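Side-chain contact in DNA polymerase III subunit beta (PDB 4S3I), which forms a sliding clamp that tethers DNA polymerases and other proteins to DNA and makes them processive: residues P245-Q248 against K249-K253. Sequence-based numbering, arbitrary orientation.
Sequences PDYQ and KILPK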
loop_
_atom_site.group_PDB
_atom_site.type_symbol
_atom_site.label_atom_id
_atom_site.label_comp_id
_atom_site.label_asym_id
_atom_site.label_seq_id
_atom_site.Cartn_x
_atom_site.Cartn_y
_atom_site.Cartn_z
ATOM N N PRO A 245 -27.585 12.115 20.249
ATOM C CA PRO A 245 -27.558 13.056 21.381
ATOM C C PRO A 245 -27.545 14.500 20.888
ATOM O O PRO A 245 -26.926 14.767 19.854
ATOM C CB PRO A 245 -26.223 12.738 22.067
ATOM C CG PRO A 245 -25.369 12.090 20.983
ATOM C CD PRO A 245 -26.357 11.303 20.163
ATOM N N ASP A 246 -28.209 15.421 21.582
ATOM C CA ASP A 246 -28.117 16.813 21.155
ATOM C C ASP A 246 -26.733 17.380 21.468
ATOM O O ASP A 246 -26.357 17.563 22.628
ATOM C CB ASP A 246 -29.223 17.692 21.743
ATOM C CG ASP A 246 -29.390 19.001 20.971
ATOM O OD1 ASP A 246 -28.726 19.170 19.919
ATOM O OD2 ASP A 246 -30.195 19.854 21.409
ATOM N N TYR A 247 -25.975 17.643 20.413
ATOM C CA TYR A 247 -24.621 18.143 20.560
ATOM C C TYR A 247 -24.603 19.579 21.079
ATOM O O TYR A 247 -23.611 20.024 21.651
ATOM C CB TYR A 247 -23.874 18.042 19.228
ATOM C CG TYR A 247 -24.169 19.149 18.237
ATOM C CD1 TYR A 247 -25.237 19.055 17.351
ATOM C CD2 TYR A 247 -23.359 20.278 18.173
ATOM C CE1 TYR A 247 -25.499 20.061 16.441
ATOM C CE2 TYR A 247 -23.613 21.286 17.269
ATOM C CZ TYR A 247 -24.682 21.172 16.402
ATOM O OH TYR A 247 -24.935 22.181 15.501
ATOM N N GLN A 248 -25.700 20.301 20.874
ATOM C CA GLN A 248 -25.766 21.704 21.267
ATOM C C GLN A 248 -25.650 21.875 22.775
ATOM O O GLN A 248 -25.083 22.859 23.256
ATOM C CB GLN A 248 -27.067 22.333 20.780
ATOM C CG GLN A 248 -26.883 23.726 20.224
ATOM C CD GLN A 248 -26.214 23.708 18.869
ATOM O OE1 GLN A 248 -26.489 22.832 18.047
ATOM N NE2 GLN A 248 -25.324 24.668 18.628
ATOM N N LYS A 249 -26.174 20.899 23.512
ATOM C CA LYS A 249 -26.204 20.952 24.971
ATOM C C LYS A 249 -24.825 20.759 25.607
ATOM O O LYS A 249 -24.631 21.055 26.789
ATOM C CB LYS A 249 -27.193 19.913 25.516
ATOM C CG LYS A 249 -28.484 19.763 24.699
ATOM C CD LYS A 249 -29.566 20.772 25.096
ATOM C CE LYS A 249 -29.363 22.158 24.470
ATOM N NZ LYS A 249 -30.070 22.342 23.166
ATOM N N ILE A 250 -23.872 20.275 24.812
ATOM C CA ILE A 250 -22.524 19.978 25.295
ATOM C C ILE A 250 -21.528 21.082 24.943
ATOM O O ILE A 250 -20.484 21.211 25.583
ATOM C CB ILE A 250 -22.006 18.644 24.724
ATOM C CG1 ILE A 250 -23.173 17.802 24.195
ATOM C CG2 ILE A 250 -21.193 17.893 25.771
ATOM C CD1 ILE A 250 -22.842 16.333 23.956
ATOM N N LEU A 251 -21.847 21.861 23.912
ATOM C CA LEU A 251 -21.016 22.999 23.532
ATOM C C LEU A 251 -21.029 24.040 24.644
ATOM O O LEU A 251 -22.096 24.406 25.150
ATOM C CB LEU A 251 -21.503 23.647 22.235
ATOM C CG LEU A 251 -21.385 22.885 20.921
ATOM C CD1 LEU A 251 -21.553 23.835 19.734
ATOM C CD2 LEU A 251 -20.056 22.155 20.834
ATOM N N PRO A 252 -19.839 24.514 25.040
ATOM C CA PRO A 252 -19.758 25.612 26.010
ATOM C C PRO A 252 -20.395 26.860 25.413
ATOM O O PRO A 252 -20.342 27.046 24.191
ATOM C CB PRO A 252 -18.248 25.826 26.174
ATOM C CG PRO A 252 -17.630 24.505 25.799
ATOM C CD PRO A 252 -18.511 23.969 24.696
ATOM N N LYS A 253 -20.987 27.704 26.250
ATOM C CA LYS A 253 -21.685 28.880 25.744
ATOM C C LYS A 253 -20.691 29.945 25.323
ATOM O O LYS A 253 -20.831 30.563 24.264
ATOM C CB LYS A 253 -22.619 29.440 26.813
ATOM C CG LYS A 253 -23.385 28.371 27.562
ATOM C CD LYS A 253 -24.299 28.979 28.612
ATOM C CE LYS A 253 -25.120 27.903 29.286
ATOM N NZ LYS A 253 -26.070 28.490 30.261
#
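Tyr247 O receives two backbone N-H groups, from Ile250 N at 3.2 Å and, weakly, from Leu251 N at 3.4 Å. The first bond is fairly straight (154° at the hydrogen), but its donor stands well out of the carbonyl plane; it closes a turn from Tyr247 to Ile250. Leu251 N also makes a weak bond to Gln248 O, and Lys249 N a weak one to Asp246 O, so consecutive backbone turns overlap, most of their bonds weak.

The Asp246 carboxylate has two partners, one per oxygen. Asp246 CG lies anti to the backbone N (chi1 -162°), which brings OD1 within a weak bond of Gln248 N. Asp246 OD2 forms a salt bridge with Lys249 NZ at 3.0 Å. The Lys249 chain is bent at chi2, chi3 and chi4, and NZ meets OD2 from above the carboxylate plane, 43° out of it. Lys249 CG packs against Asp246 CB at 3.7 Å.

Further along the chain, Leu251 CD1 meets Tyr247 CE2 at 4.1 Å, approaching the ring obliquely, and lies 4.0 Å from Gln248 NE2. The buried Tyr247 ring packs on strands 169-175 and 179-185, meeting the Tyr182 ring, and Leu251 reaches Leu370 of strand 368-371. The weak bond from Gln248 N to Asp246 OD1 closes an Asx turn, here in the loop joining strand 233-238 to strand 257-262, which links the central and C-terminal domains of the beta clamp.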